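Local coordinates for aminopeptidase N (Francisella tularensis subsp. tularensis, PDB 5DLL), which removes N-terminal amino acids from peptides as a zinc-dependent M1-family aminopeptidase and is probably involved in breaking down intracellular peptides, at residues K549-E552 with K553-L556; L555-I558 with V559-N563; D588-L591 with N592-S596. All blocks are in the same frame, centred on the assembly; numbering follows the deposited sequence.

Contact 1: K549-E552 with K553-L556; sequences KRSE and KDLL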
loop_
_atom_site.group_PDB
_atom_site.type_symbol
_atom_site.label_atom_id
_atom_site.label_comp_id
_atom_site.label_asym_id
_atom_site.label_seq_id
_atom_site.Cartn_x
_atom_site.Cartn_y
_atom_site.Cartn_z
ATOM N N LYS A 549 14.639 -0.953 28.371
ATOM C CA LYS A 549 13.964 -0.719 29.641
ATOM C C LYS A 549 14.408 0.623 30.217
ATOM O O LYS A 549 15.604 0.857 30.408
ATOM C CB LYS A 549 14.279 -1.853 30.626
ATOM C CG LYS A 549 13.629 -1.724 31.999
ATOM C CD LYS A 549 12.111 -1.659 31.921
ATOM C CE LYS A 549 11.486 -1.699 33.306
ATOM N NZ LYS A 549 10.003 -1.592 33.253
ATOM N N ARG A 550 13.441 1.503 30.479
ATOM C CA ARG A 550 13.725 2.796 31.106
ATOM C C ARG A 550 12.481 3.432 31.727
ATOM O O ARG A 550 11.349 3.069 31.394
ATOM C CB ARG A 550 14.375 3.754 30.106
ATOM C CG ARG A 550 13.658 3.866 28.774
ATOM C CD ARG A 550 14.400 4.827 27.866
ATOM N NE ARG A 550 13.914 4.783 26.492
ATOM C CZ ARG A 550 14.434 5.482 25.484
ATOM N NH1 ARG A 550 15.469 6.297 25.686
ATOM N NH2 ARG A 550 13.917 5.365 24.265
ATOM N N SER A 551 12.714 4.392 32.623
ATOM C CA SER A 551 11.663 4.991 33.453
ATOM C C SER A 551 10.714 5.905 32.683
ATOM O O SER A 551 11.010 6.323 31.565
ATOM C CB SER A 551 12.302 5.801 34.578
ATOM O OG SER A 551 13.094 6.846 34.039
ATOM N N GLU A 552 9.580 6.222 33.308
ATOM C CA GLU A 552 8.587 7.125 32.724
ATOM C C GLU A 552 9.132 8.544 32.564
ATOM O O GLU A 552 8.779 9.226 31.603
ATOM C CB GLU A 552 7.297 7.149 33.560
ATOM C CG GLU A 552 6.263 8.179 33.098
ATOM C CD GLU A 552 4.897 8.018 33.754
ATOM O OE1 GLU A 552 4.411 6.871 33.869
ATOM O OE2 GLU A 552 4.294 9.046 34.139
ATOM N N LYS A 553 9.979 8.985 33.496
ATOM C CA LYS A 553 10.561 10.329 33.423
ATOM C C LYS A 553 11.556 10.460 32.267
ATOM O O LYS A 553 11.656 11.523 31.655
ATOM C CB LYS A 553 11.240 10.718 34.739
ATOM C CG LYS A 553 11.446 12.221 34.884
ATOM C CD LYS A 553 12.458 12.569 35.965
ATOM C CE LYS A 553 12.708 14.069 36.013
ATOM N NZ LYS A 553 13.858 14.434 36.883
ATOM N N ASP A 554 12.292 9.384 31.982
ATOM C CA ASP A 554 13.183 9.337 30.816
ATOM C C ASP A 554 12.403 9.459 29.510
ATOM O O ASP A 554 12.819 10.174 28.601
ATOM C CB ASP A 554 14.011 8.044 30.798
ATOM C CG ASP A 554 15.207 8.097 31.730
ATOM O OD1 ASP A 554 15.196 8.910 32.678
ATOM O OD2 ASP A 554 16.162 7.324 31.511
ATOM N N LEU A 555 11.279 8.751 29.419
ATOM C CA LEU A 555 10.390 8.857 28.259
ATOM C C LEU A 555 9.714 10.230 28.213
ATOM O O LEU A 555 9.528 10.801 27.140
ATOM C CB LEU A 555 9.330 7.743 28.276
ATOM C CG LEU A 555 9.834 6.300 28.133
ATOM C CD1 LEU A 555 8.723 5.304 28.426
ATOM C CD2 LEU A 555 10.412 6.057 26.747
ATOM N N LEU A 556 9.366 10.758 29.384
ATOM C CA LEU A 556 8.734 12.077 29.492
ATOM C C LEU A 556 9.703 13.193 29.081
ATOM O O LEU A 556 9.281 14.226 28.559
ATOM C CB LEU A 556 8.225 12.315 30.923
ATOM C CG LEU A 556 6.772 12.760 31.096
ATOM C CD1 LEU A 556 5.804 11.807 30.409
ATOM C CD2 LEU A 556 6.457 12.875 32.582
#
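S551 and D554 meet in a helix N-cap, where the loop after strand 545-547 turns into helix 552-561, the first helix of the C-terminal helical (ARM-repeat-like) domain. A serine suits the place because its short side chain folds back over the first turn: OG lies between the backbone N and the carbonyl carbon (chi1 61°) and accepts a weak hydrogen bond from the amide N of D554 at 3.4 Å. The first regular helical bonds follow, from L555 N to S551 O at 3.3 Å and from L556 N to E552 O at 2.8 Å. Acidic D554 stands at the helix end where amide N-H groups point outward, a place that would favour negative charge. E552, its chain extended, ties the helix start to N587, whose ND2 is hydrogen-bonded to OE2. R550 lies beside the cap rather than in it. Its guanidinium bonds through NH1 to the carbonyl O of A534, while its CB passes the D554 carboxylate and its side chain rests on V533. Buried L555 packs on S571 and I575 of helix 565-581 and crosses the arginine at about a right angle, its CD2 lying 3.7 Å from R550 NE.

Contact 2: L555-I558 with V559-N563; sequences LLHI and VKYDN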
loop_
_atom_site.group_PDB
_atom_site.type_symbol
_atom_site.label_atom_id
_atom_site.label_comp_id
_atom_site.label_asym_id
_atom_site.label_seq_id
_atom_site.Cartn_x
_atom_site.Cartn_y
_atom_site.Cartn_z
ATOM N N LEU A 555 11.279 8.751 29.419
ATOM C CA LEU A 555 10.390 8.857 28.259
ATOM C C LEU A 555 9.714 10.230 28.213
ATOM O O LEU A 555 9.528 10.801 27.140
ATOM C CB LEU A 555 9.330 7.743 28.276
ATOM C CG LEU A 555 9.834 6.300 28.133
ATOM C CD1 LEU A 555 8.723 5.304 28.426
ATOM C CD2 LEU A 555 10.412 6.057 26.747
ATOM N N LEU A 556 9.366 10.758 29.384
ATOM C CA LEU A 556 8.734 12.077 29.492
ATOM C C LEU A 556 9.703 13.193 29.081
ATOM O O LEU A 556 9.281 14.226 28.559
ATOM C CB LEU A 556 8.225 12.315 30.923
ATOM C CG LEU A 556 6.772 12.760 31.096
ATOM C CD1 LEU A 556 5.804 11.807 30.409
ATOM C CD2 LEU A 556 6.457 12.875 32.582
ATOM N N HIS A 557 10.997 12.977 29.321
ATOM C CA HIS A 557 12.044 13.903 28.876
ATOM C C HIS A 557 12.198 13.880 27.347
ATOM O O HIS A 557 12.388 14.925 26.721
ATOM C CB HIS A 557 13.383 13.561 29.550
ATOM C CG HIS A 557 14.407 14.655 29.468
ATOM N ND1 HIS A 557 14.491 15.667 30.401
ATOM C CD2 HIS A 557 15.393 14.890 28.570
ATOM C CE1 HIS A 557 15.482 16.480 30.078
ATOM N NE2 HIS A 557 16.044 16.031 28.971
ATOM N N ILE A 558 12.110 12.689 26.754
ATOM C CA ILE A 558 12.153 12.539 25.295
ATOM C C ILE A 558 10.924 13.191 24.663
ATOM O O ILE A 558 11.028 13.853 23.633
ATOM C CB ILE A 558 12.261 11.054 24.874
ATOM C CG1 ILE A 558 13.629 10.492 25.277
ATOM C CG2 ILE A 558 12.075 10.892 23.370
ATOM C CD1 ILE A 558 13.746 8.987 25.162
ATOM N N VAL A 559 9.768 13.019 25.294
ATOM C CA VAL A 559 8.535 13.649 24.818
ATOM C C VAL A 559 8.630 15.180 24.857
ATOM O O VAL A 559 8.070 15.860 23.995
ATOM C CB VAL A 559 7.308 13.182 25.642
ATOM C CG1 VAL A 559 6.060 13.983 25.276
ATOM C CG2 VAL A 559 7.064 11.691 25.436
ATOM N N LYS A 560 9.342 15.711 25.848
ATOM C CA LYS A 560 9.419 17.157 26.065
ATOM C C LYS A 560 10.466 17.880 25.195
ATOM O O LYS A 560 10.168 18.930 24.619
ATOM C CB LYS A 560 9.682 17.438 27.551
ATOM C CG LYS A 560 9.444 18.879 27.975
ATOM C CD LYS A 560 9.647 19.049 29.474
ATOM C CE LYS A 560 9.721 20.515 29.873
ATOM N NZ LYS A 560 8.406 21.200 29.760
ATOM N N TYR A 561 11.674 17.319 25.095
ATOM C CA TYR A 561 12.832 18.042 24.538
ATOM C C TYR A 561 13.427 17.506 23.225
ATOM O O TYR A 561 14.242 18.195 22.607
ATOM C CB TYR A 561 13.958 18.096 25.582
ATOM C CG TYR A 561 13.646 18.923 26.812
ATOM C CD1 TYR A 561 13.521 20.309 26.733
ATOM C CD2 TYR A 561 13.502 18.323 28.063
ATOM C CE1 TYR A 561 13.247 21.071 27.858
ATOM C CE2 TYR A 561 13.229 19.079 29.193
ATOM C CZ TYR A 561 13.103 20.451 29.086
ATOM O OH TYR A 561 12.830 21.204 30.205
ATOM N N ASP A 562 13.046 16.299 22.806
ATOM C CA ASP A 562 13.655 15.663 21.626
ATOM C C ASP A 562 13.284 16.389 20.327
ATOM O O ASP A 562 12.117 16.706 20.097
ATOM C CB ASP A 562 13.231 14.187 21.542
ATOM C CG ASP A 562 14.022 13.384 20.498
ATOM O OD1 ASP A 562 14.783 13.970 19.697
ATOM O OD2 ASP A 562 13.872 12.143 20.478
ATOM N N ASN A 563 14.290 16.647 19.487
ATOM C CA ASN A 563 14.072 17.217 18.154
ATOM C C ASN A 563 13.199 16.315 17.288
ATOM O O ASN A 563 12.317 16.799 16.577
ATOM C CB ASN A 563 15.407 17.451 17.431
ATOM C CG ASN A 563 16.139 18.694 17.917
ATOM O OD1 ASN A 563 15.524 19.715 18.230
ATOM N ND2 ASN A 563 17.464 18.620 17.953
#
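The carbonyl O of H557 receives two amides near the C-terminal end of helix 552-561: Y561 N, in a regular helical bond of 3.0 Å, and K560 N, which is shared between H557 O at 3.3 Å and L556 O at 3.1 Å, both bonds weak. This is the last full turn before the chain leaves helical geometry at D562, whose N still reaches I558 O at 3.3 Å. One turn apart, H557 and Y561 pair obliquely, their ring planes at 49°. The contact is made by Y561 CD2, which sits over one face of the imidazole toward its rim, 3.4 Å from H557 CE1. Because H557 CG is anti to the backbone N (chi1 -164°), the ring leans along the helix toward the tyrosine. Histidine suits this place, since its flat ring packs while its NE2 is hydrogen-bonded to the carbonyl O of N503, beside strand 495-502. Y561 also touches I502 of that strand, and the CG of neighbouring K560 lies over the centre of its ring. D562 is buried, but its carboxylate is well provided for: OD1 forms a salt bridge with R538 and bonds to N564 N, and OD2 bonds to S535 OG. I558 and D562 run side by side, pointing the same way, with I558 CG2 3.6 Å from D562 OD2.

Contact 3: D588-L591 with N592-S596; sequences DEFL and NAFKS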
loop_
_atom_site.group_PDB
_atom_site.type_symbol
_atom_site.label_atom_id
_atom_site.label_comp_id
_atom_site.label_asym_id
_atom_site.label_seq_id
_atom_site.Cartn_x
_atom_site.Cartn_y
_atom_site.Cartn_z
ATOM N N ASP A 588 0.629 12.958 37.270
ATOM C CA ASP A 588 0.561 14.424 37.269
ATOM C C ASP A 588 1.550 15.031 36.259
ATOM O O ASP A 588 1.207 15.953 35.517
ATOM C CB ASP A 588 0.836 14.967 38.681
ATOM C CG ASP A 588 -0.047 16.155 39.045
ATOM O OD1 ASP A 588 -1.016 16.441 38.311
ATOM O OD2 ASP A 588 0.221 16.792 40.087
ATOM N N GLU A 589 2.772 14.501 36.231
ATOM C CA GLU A 589 3.796 14.953 35.289
ATOM C C GLU A 589 3.440 14.550 33.860
ATOM O O GLU A 589 3.857 15.207 32.903
ATOM C CB GLU A 589 5.175 14.391 35.657
ATOM C CG GLU A 589 5.796 15.014 36.902
ATOM C CD GLU A 589 5.210 14.480 38.200
ATOM O OE1 GLU A 589 5.179 13.244 38.375
ATOM O OE2 GLU A 589 4.781 15.294 39.049
ATOM N N PHE A 590 2.677 13.466 33.722
ATOM C CA PHE A 590 2.159 13.030 32.423
ATOM C C PHE A 590 1.157 14.041 31.859
ATOM O O PHE A 590 1.286 14.470 30.716
ATOM C CB PHE A 590 1.506 11.645 32.543
ATOM C CG PHE A 590 0.903 11.138 31.262
ATOM C CD1 PHE A 590 1.701 10.545 30.290
ATOM C CD2 PHE A 590 -0.463 11.250 31.026
ATOM C CE1 PHE A 590 1.151 10.080 29.106
ATOM C CE2 PHE A 590 -1.019 10.787 29.844
ATOM C CZ PHE A 590 -0.211 10.201 28.883
ATOM N N LEU A 591 0.167 14.413 32.666
ATOM C CA LEU A 591 -0.841 15.403 32.270
ATOM C C LEU A 591 -0.240 16.695 31.713
ATOM O O LEU A 591 -0.754 17.254 30.744
ATOM C CB LEU A 591 -1.727 15.758 33.467
ATOM C CG LEU A 591 -2.749 14.707 33.898
ATOM C CD1 LEU A 591 -3.194 14.949 35.332
ATOM C CD2 LEU A 591 -3.941 14.700 32.953
ATOM N N ASN A 592 0.834 17.171 32.337
ATOM C CA ASN A 592 1.432 18.453 31.967
ATOM C C ASN A 592 2.287 18.368 30.711
ATOM O O ASN A 592 2.393 19.347 29.974
ATOM C CB ASN A 592 2.243 19.030 33.131
ATOM C CG ASN A 592 1.370 19.423 34.310
ATOM O OD1 ASN A 592 0.349 20.098 34.149
ATOM N ND2 ASN A 592 1.769 19.002 35.505
ATOM N N ALA A 593 2.905 17.212 30.473
ATOM C CA ALA A 593 3.583 16.952 29.196
ATOM C C ALA A 593 2.548 16.839 28.069
ATOM O O ALA A 593 2.772 17.304 26.950
ATOM C CB ALA A 593 4.421 15.685 29.279
ATOM N N PHE A 594 1.413 16.230 28.392
ATOM C CA PHE A 594 0.280 16.102 27.475
ATOM C C PHE A 594 -0.317 17.470 27.137
ATOM O O PHE A 594 -0.658 17.743 25.988
ATOM C CB PHE A 594 -0.790 15.217 28.125
ATOM C CG PHE A 594 -1.654 14.472 27.152
ATOM C CD1 PHE A 594 -1.203 13.297 26.566
ATOM C CD2 PHE A 594 -2.935 14.916 26.857
ATOM C CE1 PHE A 594 -2.003 12.593 25.682
ATOM C CE2 PHE A 594 -3.741 14.215 25.977
ATOM C CZ PHE A 594 -3.274 13.054 25.388
ATOM N N LYS A 595 -0.442 18.314 28.158
ATOM C CA LYS A 595 -0.961 19.674 28.011
ATOM C C LYS A 595 -0.071 20.534 27.103
ATOM O O LYS A 595 -0.571 21.289 26.267
ATOM C CB LYS A 595 -1.081 20.329 29.400
ATOM C CG LYS A 595 -1.777 21.686 29.418
ATOM C CD LYS A 595 -1.428 22.493 30.666
ATOM C CE LYS A 595 -2.190 22.026 31.899
ATOM N NZ LYS A 595 -3.598 22.516 31.918
ATOM N N SER A 596 1.243 20.418 27.279
ATOM C CA SER A 596 2.199 21.246 26.541
ATOM C C SER A 596 2.235 20.878 25.063
ATOM O O SER A 596 2.354 21.752 24.205
ATOM C CB SER A 596 3.599 21.113 27.142
ATOM O OG SER A 596 4.088 19.792 26.992
#
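F590 and F594, one turn apart on helix 588-598, lie side by side and point the same way, so that the rings lie next to each other on the same side of the helix. The closest atoms are F590 CZ and F594 CD1, 4.0 Å apart, in an oblique pair with the ring planes inclined at 32° and the centroids 5.7 Å apart. Both side chains leave the backbone with CG opposite the amide nitrogen (chi1 178° for F590 and -152° for F594), and it is this shared choice that brings the two rings together. Phenylalanine suits such buried places because its wide, uncharged ring fills the space between helices and leaves no polar atom to satisfy.

The next shell is the helix backbone that fixes this spacing. F594 N donates to F590 O at 2.9 Å, and the neighbouring bonds run from A593 N to E589 O at 3.3 Å and from K595 N to L591 O at 2.8 Å. D588, E589 and N592 are exposed, and N592 ND2 lies 3.1 Å from D588 O without the angle of a hydrogen bond. S596, farther along, turns its hydroxyl back, and OG donates to A593 O at 2.8 Å.

Farther out, N587 OD1 takes the amide of E589 at the helix start. The two phenylalanines then face different neighbours: F590 packs on L572 and I575 of helix 565-581, while F594 joins L591 against L643 of helix 629-646, which puts helix 588-598 between those two helices.

Contacts 1 and 2 are the two ends of helix 552-561 and share L555 and L556, whereas contact 3 lies in the next helix but one, 588-598. Contact 1 is mainly a surface feature, where a hydroxyl and an acidic side chain suit the amides of a helix start. Contact 2 is partly buried and mixes aromatic packing with a buried carboxylate held by groups before it in the chain and by the amide of N564. Contact 3, also partly buried, relies on hydrocarbon, with its polar groups on the outer side. Helix 565-581 receives side chains from all three. The helices also meet directly, L556 packing on E589 and A593, while R550 links contacts 1 and 2 by touching I558.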